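Local coordinates for DNA double-strand break repair nuclease NurA (PDB 2YGK), which forms a complex with HerA and, as a manganese-dependent homodimeric nuclease, processes the ends of linear duplex DNA in double-strand break repair, at residues A[28-33]-A[210-215]; A[198-203]-A[268-273]; A[227-232]-A[282-287]. All blocks are in the same frame, centred on the assembly; numbering follows the deposited sequence.

Contact 1: residues A[28-33]-A[210-215]; sequences KQEIQD and FGTDYP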
ATOM      1  N   LYS A  28     -17.836 -21.639  13.703  1.00106.29           N
ATOM      2  CA  LYS A  28     -18.296 -22.475  14.822  1.00109.43           C
ATOM      3  C   LYS A  28     -18.403 -23.944  14.405  1.00112.64           C
ATOM      4  O   LYS A  28     -18.058 -24.840  15.171  1.00111.95           O
ATOM      5  CB  LYS A  28     -19.651 -21.962  15.335  1.00112.26           C
ATOM      6  CG  LYS A  28     -20.161 -22.631  16.605  1.00114.56           C
ATOM      7  CD  LYS A  28     -21.474 -21.998  17.082  1.00118.97           C
ATOM      8  CE  LYS A  28     -22.091 -22.778  18.239  1.00120.66           C
ATOM      9  NZ  LYS A  28     -23.356 -22.161  18.712  1.00123.50           N
ATOM     10  N   GLN A  29     -18.853 -24.165  13.173  1.00117.17           N
ATOM     11  CA  GLN A  29     -19.117 -25.503  12.643  1.00121.39           C
ATOM     12  C   GLN A  29     -17.931 -26.053  11.858  1.00120.82           C
ATOM     13  O   GLN A  29     -17.963 -27.184  11.392  1.00122.85           O
ATOM     14  CB  GLN A  29     -20.390 -25.483  11.770  1.00125.69           C
ATOM     15  CG  GLN A  29     -21.625 -26.080  12.463  1.00130.63           C
ATOM     16  CD  GLN A  29     -22.957 -25.456  12.028  1.00136.56           C
ATOM     17  OE1 GLN A  29     -22.994 -24.449  11.305  1.00137.72           O
ATOM     18  NE2 GLN A  29     -24.063 -26.060  12.479  1.00139.94           N
ATOM     19  N   GLU A  30     -16.885 -25.256  11.710  1.00119.22           N
ATOM     20  CA  GLU A  30     -15.690 -25.696  11.006  1.00118.96           C
ATOM     21  C   GLU A  30     -14.663 -26.246  11.981  1.00116.93           C
ATOM     22  O   GLU A  30     -14.013 -27.236  11.665  1.00117.30           O
ATOM     23  CB  GLU A  30     -15.070 -24.541  10.208  1.00117.75           C
ATOM     24  CG  GLU A  30     -13.836 -24.896   9.363  1.00117.47           C
ATOM     25  CD  GLU A  30     -14.167 -25.533   8.026  1.00121.66           C
ATOM     26  OE1 GLU A  30     -15.323 -25.972   7.819  1.00126.05           O
ATOM     27  OE2 GLU A  30     -13.254 -25.597   7.175  1.00121.59           O
ATOM     28  N   ILE A  31     -14.504 -25.614  13.148  1.00115.41           N
ATOM     29  CA  ILE A  31     -13.385 -25.957  14.031  1.00113.38           C
ATOM     30  C   ILE A  31     -13.454 -25.517  15.518  1.00112.40           C
ATOM     31  O   ILE A  31     -12.409 -25.289  16.129  1.00110.10           O
ATOM     32  CB  ILE A  31     -12.024 -25.452  13.418  1.00111.04           C
ATOM     33  CG1 ILE A  31     -12.101 -23.974  13.028  1.00110.00           C
ATOM     34  CG2 ILE A  31     -11.605 -26.301  12.208  1.00112.22           C
ATOM     35  CD1 ILE A  31     -12.100 -23.032  14.205  1.00107.90           C
ATOM     36  N   GLN A  32     -14.638 -25.423  16.122  1.00114.64           N
ATOM     37  CA  GLN A  32     -14.708 -25.312  17.601  1.00114.23           C
ATOM     38  C   GLN A  32     -14.139 -26.583  18.273  1.00113.22           C
ATOM     39  O   GLN A  32     -13.605 -26.513  19.388  1.00111.66           O
ATOM     40  CB  GLN A  32     -16.145 -25.059  18.100  1.00117.32           C
ATOM     41  CG  GLN A  32     -16.258 -24.736  19.615  1.00118.36           C
ATOM     42  CD  GLN A  32     -17.707 -24.651  20.114  1.00123.21           C
ATOM     43  OE1 GLN A  32     -18.428 -25.653  20.176  1.00125.98           O
ATOM     44  NE2 GLN A  32     -18.122 -23.450  20.498  1.00124.72           N
ATOM     45  N   ASP A  33     -14.262 -27.723  17.579  1.00113.85           N
ATOM     46  CA  ASP A  33     -13.699 -29.013  18.022  1.00113.04           C
ATOM     47  C   ASP A  33     -12.164 -29.130  17.868  1.00109.55           C
ATOM     48  O   ASP A  33     -11.452 -29.406  18.845  1.00107.58           O
ATOM     49  CB  ASP A  33     -14.400 -30.216  17.332  1.00116.18           C
ATOM     50  CG  ASP A  33     -15.028 -29.872  15.961  1.00118.34           C
ATOM     51  OD1 ASP A  33     -14.865 -28.741  15.453  1.00116.75           O
ATOM     52  OD2 ASP A  33     -15.715 -30.750  15.393  1.00121.58           O
ATOM     53  N   PHE A 210      -5.422 -25.564  10.428  1.00 69.36           N
ATOM     54  CA  PHE A 210      -6.851 -25.813  10.315  1.00 71.29           C
ATOM     55  C   PHE A 210      -7.389 -25.790   8.899  1.00 73.60           C
ATOM     56  O   PHE A 210      -8.459 -26.325   8.658  1.00 76.87           O
ATOM     57  CB  PHE A 210      -7.614 -24.795  11.139  1.00 70.13           C
ATOM     58  CG  PHE A 210      -7.172 -24.720  12.555  1.00 68.28           C
ATOM     59  CD1 PHE A 210      -7.442 -25.759  13.438  1.00 69.79           C
ATOM     60  CD2 PHE A 210      -6.506 -23.613  13.023  1.00 66.00           C
ATOM     61  CE1 PHE A 210      -7.046 -25.688  14.768  1.00 67.90           C
ATOM     62  CE2 PHE A 210      -6.096 -23.535  14.346  1.00 65.02           C
ATOM     63  CZ  PHE A 210      -6.375 -24.571  15.222  1.00 66.32           C
ATOM     64  N   GLY A 211      -6.680 -25.154   7.972  1.00 73.07           N
ATOM     65  CA  GLY A 211      -7.075 -25.159   6.562  1.00 75.51           C
ATOM     66  C   GLY A 211      -8.455 -24.573   6.300  1.00 76.94           C
ATOM     67  O   GLY A 211      -9.283 -25.198   5.632  1.00 79.71           O
ATOM     68  N   THR A 212      -8.694 -23.373   6.832  1.00 74.84           N
ATOM     69  CA  THR A 212      -9.992 -22.722   6.747  1.00 75.96           C
ATOM     70  C   THR A 212      -9.875 -21.416   5.969  1.00 75.44           C
ATOM     71  O   THR A 212      -8.792 -21.048   5.523  1.00 73.76           O
ATOM     72  CB  THR A 212     -10.575 -22.442   8.146  1.00 75.04           C
ATOM     73  OG1 THR A 212      -9.847 -21.382   8.784  1.00 71.41           O
ATOM     74  CG2 THR A 212     -10.534 -23.705   9.015  1.00 75.41           C
ATOM     75  N   ASP A 213     -11.002 -20.727   5.807  1.00 76.63           N
ATOM     76  CA  ASP A 213     -11.029 -19.460   5.095  1.00 76.43           C
ATOM     77  C   ASP A 213     -10.319 -18.370   5.868  1.00 72.88           C
ATOM     78  O   ASP A 213      -9.912 -17.378   5.277  1.00 72.33           O
ATOM     79  CB  ASP A 213     -12.467 -19.011   4.811  1.00 79.27           C
ATOM     80  CG  ASP A 213     -13.155 -19.850   3.743  1.00 82.51           C
ATOM     81  OD1 ASP A 213     -12.468 -20.379   2.846  1.00 82.60           O
ATOM     82  OD2 ASP A 213     -14.398 -19.962   3.803  1.00 84.33           O
ATOM     83  N   TYR A 214     -10.181 -18.554   7.180  1.00 70.59           N
ATOM     84  CA  TYR A 214      -9.515 -17.587   8.055  1.00 67.39           C
ATOM     85  C   TYR A 214      -8.128 -18.093   8.475  1.00 63.97           C
ATOM     86  O   TYR A 214      -7.856 -19.285   8.404  1.00 64.96           O
ATOM     87  CB  TYR A 214     -10.408 -17.291   9.272  1.00 67.66           C
ATOM     88  CG  TYR A 214     -11.559 -16.392   8.907  1.00 71.50           C
ATOM     89  CD1 TYR A 214     -12.719 -16.900   8.348  1.00 77.39           C
ATOM     90  CD2 TYR A 214     -11.461 -15.019   9.068  1.00 72.21           C
ATOM     91  CE1 TYR A 214     -13.772 -16.043   7.974  1.00 80.59           C
ATOM     92  CE2 TYR A 214     -12.483 -14.169   8.713  1.00 74.62           C
ATOM     93  CZ  TYR A 214     -13.639 -14.672   8.162  1.00 79.16           C
ATOM     94  OH  TYR A 214     -14.647 -13.799   7.798  1.00 81.55           O
ATOM     95  N   PRO A 215      -7.229 -17.190   8.886  1.00 60.12           N
ATOM     96  CA  PRO A 215      -5.938 -17.727   9.311  1.00 57.13           C
ATOM     97  C   PRO A 215      -5.954 -18.383  10.701  1.00 55.36           C
ATOM     98  O   PRO A 215      -6.816 -18.086  11.542  1.00 54.53           O
ATOM     99  CB  PRO A 215      -5.022 -16.504   9.265  1.00 55.31           C
ATOM    100  CG  PRO A 215      -5.909 -15.337   9.296  1.00 56.18           C
ATOM    101  CD  PRO A 215      -7.193 -15.733   8.690  1.00 59.02           C
TER
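Glu30 and Ile31, on the long helix 17-38, pack lightly against Phe210 and Thr212 of the loop that runs from strand 197-201 to helix 216-223; no hydrogen bond joins the two segments. The closest approach is between aliphatic atoms, Glu30 CG and Thr212 CG2 at 3.5 Å, where the two side chains slide past each other in opposite directions. Glu30 keeps CG anti to its own nitrogen (chi1 -177°) and then bends at chi2, bringing Glu30 OE2 to 3.8 Å from Thr212 CG2. Thr212 divides its branches between two tasks: CG2 faces the helix, while OG1 donates to Tyr214 O over 2.9 Å, a bond that braces the loop. With an alanine here, Tyr214 O would probably lose its hydroxyl partner and a gap would open beside Glu30 CG. Ile31 CG2 approaches the Phe210 ring obliquely, 4.4 Å from CD1, and both side chains also lean on Val219 of helix 216-223. The same loop turns to the second subunit, where Asp213 forms a salt bridge with Lys99 of that chain. This is helix-to-loop packing next to the NurA dimer interface, just before the helix N-cap at Pro215.

Contact 2: residues A[198-203]-A[268-273]; sequences LWISKV and RVIRVD
Trp199 with Asp273 and Ser201 with Arg271 form hydrogen-bonded pairs of an antiparallel ladder, flanking the non-hydrogen-bonded pair Ile200 and Val272, with the strand axes 4.7 Å apart at closest approach. The four N-H...O bonds are nearly straight; that from Trp199 N to Asp273 O measures 3.0 Å and lies in the carbonyl plane. The same oxygen also meets the edge of the indole, 3.2 Å from Trp199 CD1. The face bearing Ile200 and Val272 is apolar: Ile200 CG2 touches Ile270 CD1 at 3.9 Å, and Val272 packs against Ile200 and Leu198. The other face carries Ser201, Arg271 and Asp273 beside the Trp199 indole. Arg271 sets out with CG anti to its nitrogen (chi1 -173°), and the extended chain carries NE along its own strand to the syn lone pair of Asp273 OD1, a salt bridge of 3.1 Å in the guanidinium plane. A water links Trp199 O (2.7 Å) with Ser201 OG. Beyond the ladder, Lys202 CE lies over the centre of the Arg268 guanidinium, 3.5 Å from CZ. Lys202, also in cation-pi contact with Tyr298, comes within about 6 Å of the side chain of Asp133, a manganese ligand. The buried Arg271 and Asp273 charges compensate each other, with Ser204 and Thr258 as further partners, probably lowering the cost of burial; the cations Lys202 and Arg268, close together near the metal, are consistent with a place where a DNA phosphate could be met.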
ATOM      1  N   LEU A 198      14.463 -16.252  16.785  1.00 38.83           N
ATOM      2  CA  LEU A 198      13.039 -16.409  16.898  1.00 36.90           C
ATOM      3  C   LEU A 198      12.454 -15.341  16.050  1.00 35.78           C
ATOM      4  O   LEU A 198      12.681 -14.164  16.289  1.00 35.47           O
ATOM      5  CB  LEU A 198      12.585 -16.222  18.337  1.00 36.34           C
ATOM      6  CG  LEU A 198      13.171 -17.222  19.337  1.00 36.65           C
ATOM      7  CD1 LEU A 198      12.546 -17.009  20.673  1.00 36.04           C
ATOM      8  CD2 LEU A 198      12.982 -18.667  18.861  1.00 35.78           C
ATOM      9  N   TRP A 199      11.685 -15.765  15.064  1.00 35.03           N
ATOM     10  CA  TRP A 199      11.082 -14.874  14.156  1.00 34.33           C
ATOM     11  C   TRP A 199       9.615 -14.731  14.550  1.00 33.70           C
ATOM     12  O   TRP A 199       8.793 -15.600  14.261  1.00 35.06           O
ATOM     13  CB  TRP A 199      11.212 -15.459  12.754  1.00 35.17           C
ATOM     14  CG  TRP A 199      12.627 -15.785  12.354  1.00 37.08           C
ATOM     15  CD1 TRP A 199      13.341 -16.927  12.644  1.00 39.79           C
ATOM     16  CD2 TRP A 199      13.477 -14.989  11.541  1.00 38.74           C
ATOM     17  NE1 TRP A 199      14.588 -16.871  12.076  1.00 40.01           N
ATOM     18  CE2 TRP A 199      14.698 -15.693  11.389  1.00 40.27           C
ATOM     19  CE3 TRP A 199      13.322 -13.748  10.909  1.00 39.76           C
ATOM     20  CZ2 TRP A 199      15.758 -15.194  10.636  1.00 40.94           C
ATOM     21  CZ3 TRP A 199      14.359 -13.259  10.171  1.00 39.98           C
ATOM     22  CH2 TRP A 199      15.578 -13.988  10.040  1.00 40.90           C
ATOM     23  N   ILE A 200       9.268 -13.606  15.145  1.00 32.56           N
ATOM     24  CA  ILE A 200       7.968 -13.458  15.760  1.00 32.19           C
ATOM     25  C   ILE A 200       7.070 -12.490  15.013  1.00 33.17           C
ATOM     26  O   ILE A 200       7.518 -11.386  14.673  1.00 33.63           O
ATOM     27  CB  ILE A 200       8.157 -12.954  17.170  1.00 31.44           C
ATOM     28  CG1 ILE A 200       8.875 -14.050  17.969  1.00 32.27           C
ATOM     29  CG2 ILE A 200       6.854 -12.581  17.782  1.00 29.69           C
ATOM     30  CD1 ILE A 200       9.192 -13.664  19.348  1.00 33.91           C
ATOM     31  N   SER A 201       5.818 -12.889  14.782  1.00 33.68           N
ATOM     32  CA  SER A 201       4.851 -12.015  14.179  1.00 35.21           C
ATOM     33  C   SER A 201       3.490 -12.014  14.882  1.00 35.65           C
ATOM     34  O   SER A 201       3.021 -13.037  15.322  1.00 35.45           O
ATOM     35  CB  SER A 201       4.679 -12.287  12.638  1.00 36.52           C
ATOM     36  OG  SER A 201       4.531 -13.660  12.274  1.00 38.45           O
ATOM     37  N   LYS A 202       2.881 -10.823  14.927  1.00 36.70           N
ATOM     38  CA  LYS A 202       1.545 -10.583  15.434  1.00 37.91           C
ATOM     39  C   LYS A 202       0.478 -10.984  14.418  1.00 39.56           C
ATOM     40  O   LYS A 202      -0.644 -11.290  14.789  1.00 41.04           O
ATOM     41  CB  LYS A 202       1.393  -9.100  15.779  1.00 37.84           C
ATOM     42  CG  LYS A 202       2.330  -8.576  16.884  1.00 38.98           C
ATOM     43  CD  LYS A 202       2.310  -7.006  17.049  1.00 41.50           C
ATOM     44  CE  LYS A 202       2.365  -6.610  18.583  1.00 45.39           C
ATOM     45  NZ  LYS A 202       2.434  -5.098  18.822  1.00 46.90           N
ATOM     46  N   VAL A 203       0.847 -11.017  13.147  1.00 40.64           N
ATOM     47  CA  VAL A 203      -0.072 -11.276  12.029  1.00 42.89           C
ATOM     48  C   VAL A 203       0.411 -12.473  11.216  1.00 43.89           C
ATOM     49  O   VAL A 203       1.600 -12.743  11.157  1.00 43.98           O
ATOM     50  CB  VAL A 203      -0.121 -10.026  11.120  1.00 43.56           C
ATOM     51  CG1 VAL A 203      -0.859 -10.297   9.819  1.00 46.75           C
ATOM     52  CG2 VAL A 203      -0.783  -8.880  11.877  1.00 43.92           C
ATOM     53  N   ARG A 268      -2.866 -11.789  23.261  1.00 44.11           N
ATOM     54  CA  ARG A 268      -2.780 -12.066  21.842  1.00 43.29           C
ATOM     55  C   ARG A 268      -2.037 -13.354  21.644  1.00 41.21           C
ATOM     56  O   ARG A 268      -1.301 -13.766  22.519  1.00 42.16           O
ATOM     57  CB  ARG A 268      -2.014 -10.939  21.161  1.00 43.46           C
ATOM     58  CG  ARG A 268      -0.572 -10.816  21.692  1.00 45.55           C
ATOM     59  CD  ARG A 268       0.262  -9.946  20.824  1.00 48.51           C
ATOM     60  NE  ARG A 268      -0.175  -8.566  20.941  1.00 54.76           N
ATOM     61  CZ  ARG A 268      -0.646  -7.811  19.947  1.00 58.68           C
ATOM     62  NH1 ARG A 268      -0.772  -8.290  18.711  1.00 58.68           N
ATOM     63  NH2 ARG A 268      -0.999  -6.550  20.205  1.00 60.52           N
ATOM     64  N   VAL A 269      -2.243 -13.993  20.504  1.00 39.71           N
ATOM     65  CA  VAL A 269      -1.448 -15.116  20.094  1.00 37.75           C
ATOM     66  C   VAL A 269      -0.435 -14.572  19.093  1.00 36.98           C
ATOM     67  O   VAL A 269      -0.783 -13.750  18.208  1.00 36.71           O
ATOM     68  CB  VAL A 269      -2.315 -16.183  19.407  1.00 38.73           C
ATOM     69  CG1 VAL A 269      -1.454 -17.308  18.859  1.00 37.44           C
ATOM     70  CG2 VAL A 269      -3.418 -16.737  20.377  1.00 39.46           C
ATOM     71  N   ILE A 270       0.808 -15.045  19.213  1.00 35.54           N
ATOM     72  CA  ILE A 270       1.861 -14.724  18.247  1.00 34.10           C
ATOM     73  C   ILE A 270       2.348 -15.991  17.535  1.00 34.96           C
ATOM     74  O   ILE A 270       2.228 -17.099  18.078  1.00 34.96           O
ATOM     75  CB  ILE A 270       3.044 -14.058  18.932  1.00 33.13           C
ATOM     76  CG1 ILE A 270       3.709 -14.996  19.932  1.00 31.75           C
ATOM     77  CG2 ILE A 270       2.604 -12.805  19.646  1.00 33.42           C
ATOM     78  CD1 ILE A 270       4.909 -14.384  20.699  1.00 28.42           C
ATOM     79  N   ARG A 271       2.880 -15.818  16.317  1.00 34.97           N
ATOM     80  CA  ARG A 271       3.521 -16.890  15.561  1.00 35.13           C
ATOM     81  C   ARG A 271       5.019 -16.862  15.820  1.00 35.03           C
ATOM     82  O   ARG A 271       5.646 -15.800  15.782  1.00 34.06           O
ATOM     83  CB  ARG A 271       3.306 -16.672  14.075  1.00 35.91           C
ATOM     84  CG  ARG A 271       3.800 -17.831  13.202  1.00 37.27           C
ATOM     85  CD  ARG A 271       3.778 -17.470  11.713  1.00 38.82           C
ATOM     86  NE  ARG A 271       4.412 -18.526  10.912  1.00 40.13           N
ATOM     87  CZ  ARG A 271       3.868 -19.136   9.857  1.00 42.55           C
ATOM     88  NH1 ARG A 271       2.642 -18.819   9.396  1.00 43.50           N
ATOM     89  NH2 ARG A 271       4.555 -20.099   9.253  1.00 43.96           N
ATOM     90  N   VAL A 272       5.613 -18.026  16.063  1.00 35.64           N
ATOM     91  CA  VAL A 272       7.066 -18.105  16.195  1.00 35.28           C
ATOM     92  C   VAL A 272       7.596 -19.076  15.164  1.00 36.90           C
ATOM     93  O   VAL A 272       7.122 -20.202  15.101  1.00 38.34           O
ATOM     94  CB  VAL A 272       7.485 -18.613  17.567  1.00 35.08           C
ATOM     95  CG1 VAL A 272       8.963 -18.673  17.624  1.00 35.11           C
ATOM     96  CG2 VAL A 272       6.940 -17.735  18.703  1.00 33.40           C
ATOM     97  N   ASP A 273       8.573 -18.650  14.368  1.00 37.70           N
ATOM     98  CA  ASP A 273       9.321 -19.546  13.492  1.00 39.28           C
ATOM     99  C   ASP A 273      10.719 -19.682  14.038  1.00 41.25           C
ATOM    100  O   ASP A 273      11.355 -18.702  14.360  1.00 41.11           O
ATOM    101  CB  ASP A 273       9.439 -18.997  12.085  1.00 39.31           C
ATOM    102  CG  ASP A 273       8.095 -18.745  11.428  1.00 38.21           C
ATOM    103  OD1 ASP A 273       7.179 -19.475  11.821  1.00 34.26           O
ATOM    104  OD2 ASP A 273       7.980 -17.800  10.552  1.00 34.38           O
TER
HETATM  105  O   HOH W   1       6.728 -15.743  12.584  1.00 42.72           O

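Contact 3: residues A[227-232]-A[282-287]; sequences RGFSKL and IVKEIM
Val283, Lys284 and Met287 make the helix side of a helix-on-sheet packing, in which helix 280-291 lies against strand 228-236 of the large mixed sheet; the segment axes are 9.5 Å apart at closest approach. Val283 comes first, and its two methyls meet different partners: CG1 sits over one face of the Phe229 ring, 3.6 Å from CG and offset toward the rim, a CH-pi contact, whereas CG2 lies alongside Leu232 CD2. Phe229 turns this face to the helix by placing CG between its own nitrogen and carbonyl carbon (chi1 64°). One residue on, the extended Lys284 chain crosses the Phe229 side chain obliquely, with CE 4.0 Å from Phe229 CE1, so that its aliphatic part flanks the aromatic group. A turn of helix beyond Val283 comes Met287, present as selenomethionine; its side chain crosses that of Phe229 at about a right angle, and SE meets the ring obliquely in a Met-aromatic contact, 3.8 Å from Phe229 CD1. Its bent chain then carries CE over the centre of the Arg227 guanidinium. That group is held by Leu263 O at NE, Tyr42 O at NH1 and Asp288 at NH2, which would limit its rotation. The methyl ends nearest to the strand backbone, with Met287 CE 3.4 Å from Gly228 O.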
ATOM      1  N   ARG A 227      -2.993 -19.178  28.376  1.00 46.23           N
ATOM      2  CA  ARG A 227      -1.596 -19.243  27.947  1.00 44.25           C
ATOM      3  C   ARG A 227      -1.229 -20.646  27.429  1.00 42.69           C
ATOM      4  O   ARG A 227      -1.558 -21.645  28.050  1.00 42.97           O
ATOM      5  CB  ARG A 227      -0.701 -18.858  29.118  1.00 44.50           C
ATOM      6  CG  ARG A 227       0.796 -19.047  28.901  1.00 45.77           C
ATOM      7  CD  ARG A 227       1.551 -18.711  30.205  1.00 47.40           C
ATOM      8  NE  ARG A 227       2.988 -18.463  30.026  1.00 45.70           N
ATOM      9  CZ  ARG A 227       3.957 -19.340  30.298  1.00 48.60           C
ATOM     10  NH1 ARG A 227       3.675 -20.571  30.711  1.00 50.26           N
ATOM     11  NH2 ARG A 227       5.233 -18.996  30.136  1.00 49.32           N
ATOM     12  N   GLY A 228      -0.554 -20.707  26.292  1.00 40.34           N
ATOM     13  CA  GLY A 228      -0.213 -21.979  25.698  1.00 40.00           C
ATOM     14  C   GLY A 228       0.466 -21.964  24.332  1.00 38.67           C
ATOM     15  O   GLY A 228       1.079 -21.001  23.928  1.00 36.92           O
ATOM     16  N   PHE A 229       0.376 -23.089  23.640  1.00 39.70           N
ATOM     17  CA  PHE A 229       1.063 -23.282  22.391  1.00 39.72           C
ATOM     18  C   PHE A 229       0.366 -24.279  21.535  1.00 41.50           C
ATOM     19  O   PHE A 229      -0.375 -25.105  22.005  1.00 43.13           O
ATOM     20  CB  PHE A 229       2.502 -23.714  22.623  1.00 39.62           C
ATOM     21  CG  PHE A 229       2.637 -25.020  23.285  1.00 40.59           C
ATOM     22  CD1 PHE A 229       2.559 -25.124  24.676  1.00 42.91           C
ATOM     23  CD2 PHE A 229       2.850 -26.166  22.543  1.00 42.44           C
ATOM     24  CE1 PHE A 229       2.693 -26.371  25.314  1.00 43.52           C
ATOM     25  CE2 PHE A 229       2.980 -27.414  23.167  1.00 42.58           C
ATOM     26  CZ  PHE A 229       2.904 -27.515  24.547  1.00 42.72           C
ATOM     27  N   SER A 230       0.586 -24.188  20.243  1.00 43.18           N
ATOM     28  CA  SER A 230      -0.141 -25.035  19.316  1.00 45.44           C
ATOM     29  C   SER A 230       0.659 -26.251  18.949  1.00 47.72           C
ATOM     30  O   SER A 230       1.862 -26.305  19.165  1.00 47.63           O
ATOM     31  CB  SER A 230      -0.360 -24.261  18.032  1.00 45.42           C
ATOM     32  OG  SER A 230       0.861 -24.127  17.330  1.00 42.49           O
ATOM     33  N   LYS A 231      -0.003 -27.201  18.313  1.00 50.91           N
ATOM     34  CA  LYS A 231       0.695 -28.186  17.531  1.00 53.32           C
ATOM     35  C   LYS A 231       1.804 -27.497  16.708  1.00 53.35           C
ATOM     36  O   LYS A 231       1.632 -26.385  16.182  1.00 51.66           O
ATOM     37  CB  LYS A 231      -0.283 -28.908  16.625  1.00 55.64           C
ATOM     38  CG  LYS A 231       0.381 -29.782  15.586  1.00 60.20           C
ATOM     39  CD  LYS A 231      -0.551 -30.893  15.078  1.00 67.48           C
ATOM     40  CE  LYS A 231       0.269 -32.055  14.497  1.00 71.77           C
ATOM     41  NZ  LYS A 231      -0.405 -32.816  13.412  1.00 75.80           N
ATOM     42  N   LEU A 232       2.941 -28.183  16.634  1.00 55.22           N
ATOM     43  CA  LEU A 232       4.118 -27.734  15.925  1.00 56.07           C
ATOM     44  C   LEU A 232       3.957 -28.110  14.493  1.00 58.22           C
ATOM     45  O   LEU A 232       3.466 -29.164  14.194  1.00 60.12           O
ATOM     46  CB  LEU A 232       5.385 -28.384  16.495  1.00 56.75           C
ATOM     47  CG  LEU A 232       5.864 -27.737  17.810  1.00 57.23           C
ATOM     48  CD1 LEU A 232       4.725 -27.562  18.848  1.00 56.92           C
ATOM     49  CD2 LEU A 232       7.013 -28.549  18.450  1.00 59.89           C
ATOM     50  N   ILE A 282      11.374 -27.719  24.418  1.00 56.29           N
ATOM     51  CA  ILE A 282      11.992 -26.497  23.914  1.00 54.01           C
ATOM     52  C   ILE A 282      10.953 -25.379  23.840  1.00 51.14           C
ATOM     53  O   ILE A 282      11.198 -24.283  24.354  1.00 50.88           O
ATOM     54  CB  ILE A 282      12.740 -26.713  22.569  1.00 54.38           C
ATOM     55  CG1 ILE A 282      13.998 -27.587  22.813  1.00 56.61           C
ATOM     56  CG2 ILE A 282      13.151 -25.385  21.986  1.00 52.69           C
ATOM     57  CD1 ILE A 282      14.430 -28.511  21.669  1.00 56.36           C
ATOM     58  N   VAL A 283       9.801 -25.664  23.242  1.00 48.98           N
ATOM     59  CA  VAL A 283       8.713 -24.698  23.158  1.00 46.66           C
ATOM     60  C   VAL A 283       8.335 -24.094  24.516  1.00 45.80           C
ATOM     61  O   VAL A 283       8.185 -22.861  24.608  1.00 45.11           O
ATOM     62  CB  VAL A 283       7.459 -25.333  22.523  1.00 47.00           C
ATOM     63  CG1 VAL A 283       6.204 -24.624  22.954  1.00 45.27           C
ATOM     64  CG2 VAL A 283       7.584 -25.320  21.023  1.00 47.09           C
ATOM     65  N   LYS A 284       8.177 -24.942  25.546  1.00 45.16           N
ATOM     66  CA  LYS A 284       7.855 -24.489  26.901  1.00 44.73           C
ATOM     67  C   LYS A 284       9.010 -23.683  27.530  1.00 45.00           C
ATOM     68  O   LYS A 284       8.777 -22.705  28.283  1.00 44.67           O
ATOM     69  CB  LYS A 284       7.525 -25.667  27.824  1.00 46.19           C
ATOM     70  CG  LYS A 284       6.143 -26.276  27.682  1.00 45.99           C
ATOM     71  CD  LYS A 284       6.060 -27.626  28.369  1.00 48.00           C
ATOM     72  CE  LYS A 284       4.693 -28.306  28.179  1.00 49.25           C
ATOM     73  NZ  LYS A 284       4.676 -29.731  28.595  1.00 50.21           N
ATOM     74  N   GLU A 285      10.247 -24.079  27.242  1.00 45.37           N
ATOM     75  CA  GLU A 285      11.399 -23.275  27.686  1.00 45.82           C
ATOM     76  C   GLU A 285      11.384 -21.904  26.996  1.00 43.73           C
ATOM     77  O   GLU A 285      11.657 -20.893  27.634  1.00 42.95           O
ATOM     78  CB  GLU A 285      12.733 -23.983  27.410  1.00 47.62           C
ATOM     79  CG  GLU A 285      12.974 -25.259  28.243  1.00 51.26           C
ATOM     80  CD  GLU A 285      14.294 -25.959  27.882  1.00 56.98           C
ATOM     81  OE1 GLU A 285      15.128 -25.363  27.127  1.00 60.96           O
ATOM     82  OE2 GLU A 285      14.506 -27.099  28.362  1.00 58.93           O
ATOM     83  N   ILE A 286      11.060 -21.874  25.700  1.00 42.11           N
ATOM     84  CA  ILE A 286      11.051 -20.612  24.966  1.00 40.84           C
ATOM     85  C   ILE A 286       9.915 -19.702  25.456  1.00 40.15           C
ATOM     86  O   ILE A 286      10.089 -18.488  25.535  1.00 40.10           O
ATOM     87  CB  ILE A 286      10.918 -20.817  23.432  1.00 40.95           C
ATOM     88  CG1 ILE A 286      12.225 -21.357  22.832  1.00 41.90           C
ATOM     89  CG2 ILE A 286      10.540 -19.513  22.716  1.00 36.81           C
ATOM     90  CD1 ILE A 286      12.050 -21.801  21.369  1.00 40.98           C
HETATM   91  N   MSE A 287       8.760 -20.282  25.774  1.00 39.38           N
HETATM   92  CA  MSE A 287       7.676 -19.497  26.328  1.00 38.78           C
HETATM   93  C   MSE A 287       8.063 -18.903  27.678  1.00 39.78           C
HETATM   94  O   MSE A 287       7.827 -17.745  27.950  1.00 39.38           O
HETATM   95  CB  MSE A 287       6.440 -20.375  26.512  1.00 38.97           C
HETATM   96  CG  MSE A 287       5.784 -20.739  25.217  1.00 38.10           C
HETATM   97 SE   MSE A 287       4.218 -21.829  25.458  1.00 40.38          SE
HETATM   98  CE  MSE A 287       3.091 -20.747  26.607  1.00 37.56           C
TER

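From the N terminus, the chain first passes residues 28-33 on helix 17-38, and contact 1 closes its loop only at 210-215, a span that takes in the strands from 39-41 to 197-201. Residues 198-203 lie inside that span, yet contact 2 closes its own loop later, at 268-273, so contacts 1 and 2 cross. Contact 3 opens at 227-232, after contact 1 has closed, and ends at 282-287, beyond contact 2, which it therefore also crosses. Contacts 2 and 3 share the large sheet and touch where Leu198 meets Ile286; contact 1 touches neither. Together they tie helix 17-38 to the loop before helix 216-223, pair neighbouring strands 197-201 and 270-275, and join helix 280-291 to the sheet.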